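Local coordinates for Poly(A) RNA polymerase protein 2 (Saccharomyces cerevisiae, PDB 3NYB) that adds adenosine tails to RNA as the catalytic polymerase of TRAMP, a complex with a zinc knuckle partner that acts in RNA surveillance, at residues V114-V126 with I132-I144. The protein carries 1 engineered substitution. Residues are numbered along the deposited sequence; the frame is centred on the assembly and turned at random.
Sequences VVAKARVPIIKFV and IHIAVSFERTNGI. Engineered in segment 132-144: Ala135 (natural residue Asp).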
ATOM      1  N   VAL A 114      15.004   3.055  21.090  1.00 58.01           N
ATOM      2  CA  VAL A 114      14.385   1.737  21.224  1.00 57.48           C
ATOM      3  C   VAL A 114      12.870   1.792  20.971  1.00 47.88           C
ATOM      4  O   VAL A 114      12.166   2.655  21.504  1.00 45.53           O
ATOM      5  CB  VAL A 114      14.631   1.136  22.616  1.00 53.74           C
ATOM      6  CG1 VAL A 114      13.622   0.044  22.889  1.00 58.56           C
ATOM      7  CG2 VAL A 114      16.045   0.590  22.718  1.00 49.88           C
ATOM      8  N   VAL A 115      12.373   0.881  20.141  1.00 47.50           N
ATOM      9  CA  VAL A 115      10.942   0.797  19.861  1.00 42.47           C
ATOM     10  C   VAL A 115      10.550  -0.664  19.690  1.00 48.59           C
ATOM     11  O   VAL A 115      11.379  -1.560  19.855  1.00 48.43           O
ATOM     12  CB  VAL A 115      10.562   1.555  18.579  1.00 42.63           C
ATOM     13  CG1 VAL A 115      11.294   2.882  18.506  1.00 47.50           C
ATOM     14  CG2 VAL A 115      10.876   0.715  17.355  1.00 48.32           C
ATOM     15  N   ALA A 116       9.292  -0.905  19.341  1.00 55.17           N
ATOM     16  CA  ALA A 116       8.810  -2.272  19.197  1.00 67.24           C
ATOM     17  C   ALA A 116       7.845  -2.429  18.031  1.00 79.51           C
ATOM     18  O   ALA A 116       6.869  -1.690  17.921  1.00 86.72           O
ATOM     19  CB  ALA A 116       8.152  -2.738  20.489  1.00 66.36           C
ATOM     20  N   LYS A 117       8.121  -3.403  17.169  1.00 81.27           N
ATOM     21  CA  LYS A 117       7.230  -3.699  16.058  1.00 81.56           C
ATOM     22  C   LYS A 117       6.542  -5.046  16.295  1.00 78.72           C
ATOM     23  O   LYS A 117       6.891  -6.055  15.682  1.00 73.04           O
ATOM     24  CB  LYS A 117       7.996  -3.682  14.731  1.00 82.03           C
ATOM     25  CG  LYS A 117       7.335  -2.846  13.634  1.00 78.19           C
ATOM     26  CD  LYS A 117       8.202  -2.763  12.381  1.00 75.92           C
ATOM     27  CE  LYS A 117       7.579  -1.848  11.335  1.00 75.63           C
ATOM     28  NZ  LYS A 117       8.322  -1.873  10.039  1.00 80.76           N
ATOM     29  N   ALA A 118       5.575  -5.042  17.208  1.00 84.70           N
ATOM     30  CA  ALA A 118       4.780  -6.227  17.527  1.00 97.19           C
ATOM     31  C   ALA A 118       5.506  -7.210  18.451  1.00 97.19           C
ATOM     32  O   ALA A 118       5.689  -8.374  18.101  1.00 95.21           O
ATOM     33  CB  ALA A 118       4.319  -6.927  16.245  1.00103.35           C
ATOM     34  N   ARG A 119       5.908  -6.736  19.626  1.00 95.67           N
ATOM     35  CA  ARG A 119       6.603  -7.571  20.609  1.00 95.46           C
ATOM     36  C   ARG A 119       8.047  -7.903  20.228  1.00 90.46           C
ATOM     37  O   ARG A 119       8.748  -8.589  20.975  1.00 90.20           O
ATOM     38  CB  ARG A 119       5.831  -8.863  20.888  1.00100.68           C
ATOM     39  CG  ARG A 119       4.548  -8.653  21.658  1.00110.05           C
ATOM     40  CD  ARG A 119       3.919  -9.970  22.068  1.00119.60           C
ATOM     41  NE  ARG A 119       2.514  -9.792  22.415  1.00131.61           N
ATOM     42  CZ  ARG A 119       1.542  -9.658  21.520  1.00142.09           C
ATOM     43  NH1 ARG A 119       1.827  -9.686  20.223  1.00141.76           N
ATOM     44  NH2 ARG A 119       0.286  -9.498  21.917  1.00148.52           N
ATOM     45  N   VAL A 120       8.479  -7.433  19.061  1.00 77.21           N
ATOM     46  CA  VAL A 120       9.881  -7.537  18.668  1.00 66.49           C
ATOM     47  C   VAL A 120      10.555  -6.190  18.894  1.00 59.66           C
ATOM     48  O   VAL A 120      10.171  -5.194  18.280  1.00 43.49           O
ATOM     49  CB  VAL A 120      10.036  -7.934  17.194  1.00 62.31           C
ATOM     50  CG1 VAL A 120      11.511  -8.009  16.818  1.00 58.21           C
ATOM     51  CG2 VAL A 120       9.346  -9.259  16.931  1.00 68.58           C
ATOM     52  N   PRO A 121      11.551  -6.154  19.794  1.00 62.31           N
ATOM     53  CA  PRO A 121      12.228  -4.909  20.174  1.00 57.46           C
ATOM     54  C   PRO A 121      13.190  -4.473  19.083  1.00 58.35           C
ATOM     55  O   PRO A 121      13.908  -5.307  18.534  1.00 59.39           O
ATOM     56  CB  PRO A 121      12.991  -5.294  21.438  1.00 49.68           C
ATOM     57  CG  PRO A 121      13.203  -6.757  21.334  1.00 58.58           C
ATOM     58  CD  PRO A 121      12.123  -7.335  20.463  1.00 62.76           C
ATOM     59  N   ILE A 122      13.192  -3.179  18.778  1.00 61.15           N
ATOM     60  CA  ILE A 122      13.939  -2.651  17.644  1.00 55.88           C
ATOM     61  C   ILE A 122      14.723  -1.394  18.002  1.00 42.53           C
ATOM     62  O   ILE A 122      14.314  -0.614  18.857  1.00 48.16           O
ATOM     63  CB  ILE A 122      12.996  -2.329  16.481  1.00 46.66           C
ATOM     64  CG1 ILE A 122      12.383  -3.613  15.937  1.00 47.29           C
ATOM     65  CG2 ILE A 122      13.728  -1.595  15.375  1.00 42.79           C
ATOM     66  CD1 ILE A 122      11.255  -3.350  14.966  1.00 57.37           C
ATOM     67  N   ILE A 123      15.854  -1.207  17.337  1.00 37.36           N
ATOM     68  CA  ILE A 123      16.712  -0.050  17.563  1.00 41.88           C
ATOM     69  C   ILE A 123      16.757   0.796  16.275  1.00 46.10           C
ATOM     70  O   ILE A 123      17.151   0.309  15.206  1.00 36.32           O
ATOM     71  CB  ILE A 123      18.124  -0.523  17.991  1.00 45.26           C
ATOM     72  CG1 ILE A 123      19.066   0.640  18.197  1.00 47.87           C
ATOM     73  CG2 ILE A 123      18.740  -1.444  16.943  1.00 43.72           C
ATOM     74  CD1 ILE A 123      20.508   0.228  18.018  1.00 42.28           C
ATOM     75  N   LYS A 124      16.314   2.046  16.364  1.00 49.16           N
ATOM     76  CA  LYS A 124      16.305   2.937  15.199  1.00 40.29           C
ATOM     77  C   LYS A 124      17.387   3.990  15.344  1.00 41.46           C
ATOM     78  O   LYS A 124      17.610   4.494  16.436  1.00 48.49           O
ATOM     79  CB  LYS A 124      14.961   3.649  15.064  1.00 28.07           C
ATOM     80  CG  LYS A 124      13.773   2.729  14.941  1.00 31.45           C
ATOM     81  CD  LYS A 124      12.482   3.501  15.172  1.00 47.54           C
ATOM     82  CE  LYS A 124      12.276   4.586  14.119  1.00 54.66           C
ATOM     83  NZ  LYS A 124      10.976   5.300  14.290  1.00 59.64           N
ATOM     84  N   PHE A 125      18.050   4.331  14.245  1.00 45.11           N
ATOM     85  CA  PHE A 125      19.062   5.380  14.263  1.00 35.96           C
ATOM     86  C   PHE A 125      19.387   5.898  12.863  1.00 39.53           C
ATOM     87  O   PHE A 125      18.829   5.438  11.870  1.00 41.39           O
ATOM     88  CB  PHE A 125      20.336   4.890  14.965  1.00 29.82           C
ATOM     89  CG  PHE A 125      21.065   3.804  14.219  1.00 42.72           C
ATOM     90  CD1 PHE A 125      22.117   4.112  13.365  1.00 39.71           C
ATOM     91  CD2 PHE A 125      20.695   2.471  14.367  1.00 46.22           C
ATOM     92  CE1 PHE A 125      22.794   3.107  12.672  1.00 37.62           C
ATOM     93  CE2 PHE A 125      21.359   1.460  13.681  1.00 31.01           C
ATOM     94  CZ  PHE A 125      22.413   1.775  12.831  1.00 30.85           C
ATOM     95  N   VAL A 126      20.293   6.864  12.795  1.00 38.71           N
ATOM     96  CA  VAL A 126      20.761   7.380  11.516  1.00 26.65           C
ATOM     97  C   VAL A 126      22.276   7.281  11.447  1.00 34.58           C
ATOM     98  O   VAL A 126      22.974   7.799  12.317  1.00 45.84           O
ATOM     99  CB  VAL A 126      20.344   8.856  11.325  1.00 32.79           C
ATOM    100  CG1 VAL A 126      20.993   9.437  10.089  1.00 38.25           C
ATOM    101  CG2 VAL A 126      18.833   8.975  11.230  1.00 28.53           C
ATOM    102  N   ILE A 132      21.676   7.836   6.249  1.00 31.38           N
ATOM    103  CA  ILE A 132      20.740   6.723   6.026  1.00 33.91           C
ATOM    104  C   ILE A 132      20.056   6.256   7.320  1.00 32.69           C
ATOM    105  O   ILE A 132      20.688   6.161   8.371  1.00 35.52           O
ATOM    106  CB  ILE A 132      21.465   5.520   5.343  1.00 27.18           C
ATOM    107  CG1 ILE A 132      21.895   5.895   3.927  1.00 27.17           C
ATOM    108  CG2 ILE A 132      20.580   4.302   5.274  1.00 13.40           C
ATOM    109  CD1 ILE A 132      22.469   4.752   3.145  1.00 33.93           C
ATOM    110  N   HIS A 133      18.764   5.965   7.240  1.00 27.20           N
ATOM    111  CA  HIS A 133      18.009   5.538   8.410  1.00 22.11           C
ATOM    112  C   HIS A 133      18.010   4.029   8.539  1.00 27.92           C
ATOM    113  O   HIS A 133      17.640   3.328   7.601  1.00 30.72           O
ATOM    114  CB  HIS A 133      16.572   6.040   8.315  1.00 20.23           C
ATOM    115  CG  HIS A 133      16.454   7.519   8.439  1.00 43.59           C
ATOM    116  ND1 HIS A 133      16.046   8.143   9.609  1.00 47.49           N
ATOM    117  CD2 HIS A 133      16.713   8.520   7.562  1.00 51.26           C
ATOM    118  CE1 HIS A 133      16.053   9.446   9.437  1.00 45.40           C
ATOM    119  NE2 HIS A 133      16.453   9.703   8.196  1.00 56.50           N
ATOM    120  N   ILE A 134      18.407   3.539   9.707  1.00 24.45           N
ATOM    121  CA  ILE A 134      18.465   2.103   9.968  1.00 31.42           C
ATOM    122  C   ILE A 134      17.607   1.693  11.156  1.00 41.50           C
ATOM    123  O   ILE A 134      17.540   2.407  12.170  1.00 35.04           O
ATOM    124  CB  ILE A 134      19.900   1.631  10.286  1.00 30.95           C
ATOM    125  CG1 ILE A 134      20.754   1.595   9.023  1.00 31.31           C
ATOM    126  CG2 ILE A 134      19.881   0.256  10.933  1.00 26.81           C
ATOM    127  CD1 ILE A 134      21.462   2.861   8.782  1.00 25.06           C
ATOM    128  N   ALA A 135      16.964   0.533  11.024  1.00 32.89           N
ATOM    129  CA  ALA A 135      16.305  -0.118  12.149  1.00 25.36           C
ATOM    130  C   ALA A 135      16.787  -1.562  12.305  1.00 29.46           C
ATOM    131  O   ALA A 135      16.637  -2.374  11.395  1.00 29.50           O
ATOM    132  CB  ALA A 135      14.811  -0.083  11.979  1.00 26.65           C
ATOM    133  N   VAL A 136      17.350  -1.871  13.470  1.00 27.84           N
ATOM    134  CA  VAL A 136      17.931  -3.183  13.726  1.00 33.30           C
ATOM    135  C   VAL A 136      17.168  -3.976  14.770  1.00 41.01           C
ATOM    136  O   VAL A 136      16.750  -3.427  15.783  1.00 39.90           O
ATOM    137  CB  VAL A 136      19.391  -3.077  14.213  1.00 29.23           C
ATOM    138  CG1 VAL A 136      19.863  -4.426  14.697  1.00 12.57           C
ATOM    139  CG2 VAL A 136      20.286  -2.560  13.102  1.00 22.08           C
ATOM    140  N   SER A 137      17.016  -5.275  14.520  1.00 44.13           N
ATOM    141  CA  SER A 137      16.373  -6.184  15.450  1.00 36.88           C
ATOM    142  C   SER A 137      17.016  -7.564  15.296  1.00 42.92           C
ATOM    143  O   SER A 137      17.686  -7.818  14.297  1.00 38.93           O
ATOM    144  CB  SER A 137      14.894  -6.275  15.115  1.00 37.76           C
ATOM    145  OG  SER A 137      14.724  -6.926  13.870  1.00 30.65           O
ATOM    146  N   PHE A 138      16.803  -8.456  16.267  1.00 43.19           N
ATOM    147  CA  PHE A 138      17.359  -9.813  16.203  1.00 33.38           C
ATOM    148  C   PHE A 138      16.343 -10.813  15.679  1.00 35.33           C
ATOM    149  O   PHE A 138      16.481 -12.013  15.878  1.00 44.02           O
ATOM    150  CB  PHE A 138      17.878 -10.274  17.570  1.00 47.63           C
ATOM    151  CG  PHE A 138      18.946  -9.385  18.147  1.00 56.61           C
ATOM    152  CD1 PHE A 138      20.268  -9.521  17.754  1.00 58.49           C
ATOM    153  CD2 PHE A 138      18.629  -8.417  19.084  1.00 53.99           C
ATOM    154  CE1 PHE A 138      21.246  -8.700  18.275  1.00 53.57           C
ATOM    155  CE2 PHE A 138      19.606  -7.593  19.607  1.00 48.03           C
ATOM    156  CZ  PHE A 138      20.911  -7.731  19.201  1.00 44.95           C
ATOM    157  N   GLU A 139      15.335 -10.309  14.984  1.00 57.41           N
ATOM    158  CA  GLU A 139      14.239 -11.139  14.497  1.00 55.38           C
ATOM    159  C   GLU A 139      13.482 -10.376  13.410  1.00 47.30           C
ATOM    160  O   GLU A 139      13.122  -9.219  13.605  1.00 39.76           O
ATOM    161  CB  GLU A 139      13.308 -11.470  15.665  1.00 46.34           C
ATOM    162  CG  GLU A 139      12.201 -12.461  15.360  1.00 71.89           C
ATOM    163  CD  GLU A 139      11.578 -13.031  16.629  1.00 88.92           C
ATOM    164  OE1 GLU A 139      12.187 -13.938  17.240  1.00103.63           O
ATOM    165  OE2 GLU A 139      10.483 -12.574  17.019  1.00 83.75           O
ATOM    166  N   ARG A 140      13.255 -11.004  12.260  1.00 49.04           N
ATOM    167  CA  ARG A 140      12.459 -10.354  11.223  1.00 47.50           C
ATOM    168  C   ARG A 140      11.129  -9.944  11.821  1.00 52.90           C
ATOM    169  O   ARG A 140      10.595 -10.638  12.679  1.00 60.70           O
ATOM    170  CB  ARG A 140      12.256 -11.268  10.018  1.00 45.97           C
ATOM    171  CG  ARG A 140      13.547 -11.516   9.283  1.00 56.66           C
ATOM    172  CD  ARG A 140      13.377 -12.191   7.930  1.00 63.04           C
ATOM    173  NE  ARG A 140      14.681 -12.259   7.279  1.00 56.84           N
ATOM    174  CZ  ARG A 140      15.662 -13.066   7.674  1.00 61.09           C
ATOM    175  NH1 ARG A 140      15.480 -13.895   8.705  1.00 73.52           N
ATOM    176  NH2 ARG A 140      16.826 -13.055   7.045  1.00 49.06           N
ATOM    177  N   THR A 141      10.599  -8.809  11.384  1.00 48.54           N
ATOM    178  CA  THR A 141       9.380  -8.283  11.982  1.00 50.34           C
ATOM    179  C   THR A 141       8.139  -8.590  11.158  1.00 56.16           C
ATOM    180  O   THR A 141       7.020  -8.392  11.624  1.00 66.35           O
ATOM    181  CB  THR A 141       9.459  -6.751  12.254  1.00 49.21           C
ATOM    182  OG1 THR A 141       9.690  -6.043  11.029  1.00 47.34           O
ATOM    183  CG2 THR A 141      10.560  -6.426  13.270  1.00 47.36           C
ATOM    184  N   ASN A 142       8.325  -9.068   9.935  1.00 70.61           N
ATOM    185  CA  ASN A 142       7.172  -9.383   9.100  1.00 82.81           C
ATOM    186  C   ASN A 142       6.930 -10.885   8.962  1.00 80.24           C
ATOM    187  O   ASN A 142       7.074 -11.454   7.881  1.00 93.14           O
ATOM    188  CB  ASN A 142       7.285  -8.714   7.731  1.00 89.25           C
ATOM    189  CG  ASN A 142       5.978  -8.089   7.291  1.00 97.53           C
ATOM    190  OD1 ASN A 142       5.945  -7.244   6.395  1.00103.15           O
ATOM    191  ND2 ASN A 142       4.888  -8.487   7.937  1.00100.11           N
ATOM    192  N   GLY A 143       6.554 -11.512  10.071  1.00 66.75           N
ATOM    193  CA  GLY A 143       6.279 -12.935  10.097  1.00 75.46           C
ATOM    194  C   GLY A 143       7.285 -13.744   9.304  1.00 83.72           C
ATOM    195  O   GLY A 143       8.466 -13.395   9.232  1.00 93.28           O
ATOM    196  N   ILE A 144       6.808 -14.832   8.707  1.00 69.47           N
ATOM    197  CA  ILE A 144       7.647 -15.719   7.918  1.00 71.19           C
ATOM    198  C   ILE A 144       6.860 -16.133   6.683  1.00 69.68           C
ATOM    199  O   ILE A 144       7.295 -15.940   5.546  1.00 71.88           O
ATOM    200  CB  ILE A 144       8.042 -16.988   8.710  1.00 67.40           C
ATOM    201  CG1 ILE A 144       8.043 -16.718  10.219  1.00 79.31           C
ATOM    202  CG2 ILE A 144       9.403 -17.481   8.262  1.00 45.72           C
ATOM    203  CD1 ILE A 144       6.676 -16.834  10.897  1.00 80.52           C
TER
HETATM  204  O   HOH W   1      15.269  -8.176  18.437  1.00 62.48           O
HETATM  205  O   HOH W   2      15.549   5.656  11.804  1.00 45.40           O
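Phe125 lays one face of its ring against Ile134, whose CB stands 3.9 Å from the ring centroid in a CH-pi contact displaced toward the rim, while Val136 CG2 meets the edge of the ring near its plane. The phenyl reaches this place because CG sits between the backbone N and the carbonyl carbon (chi1 67°), which turns the ring over the neighbouring strand. Beside it, Ile123 and Val136 point the same way from the sheet. On the opposite face Val126 sends CG2 over the His133 imidazole, 3.6 Å from the ring centroid, and farther along Ile122 CD1 meets Thr141 CG2 tip to tip at 3.6 Å.

The backbone sets this register. Strands 121-126 and 132-137 run antiparallel, and two hydrogen-bonded pairs, Ile123 with Val136 and Phe125 with Ile134, contribute four N-H to O bonds, Val136 N to Ile123 O at 2.8 Å and three of similar length. Beyond Ile123 and Val136 a water donates to Pro121 O and accepts from Phe138 N, joining the start of strand 121-126 to the loop that follows 132-137, and Ser137 OG donates to Glu139 O (2.8 Å) in that loop.

Behind Phe125 and Ile134 lies Ile49 of helix 36-54, and Leu96 of helix 92-105 touches Ile123. Strand 79-83 flanks 132-137, where the engineered Ala135 touches Asp80 and meets Ile122 CG2 with its methyl. Replacing Phe125 by an alanine would probably open a gap beside Ile134 and Ile49 and leave Val136 CG2 without its aromatic neighbour. This palm hairpin thus has an apolar, helix-covered face; on the other, the natural aspartate at Ala135, near Asp78 and Asp80, would be consistent with the metal-binding carboxylates of nucleotidyltransferases, a charge and probable ligand the engineered methyl lacks.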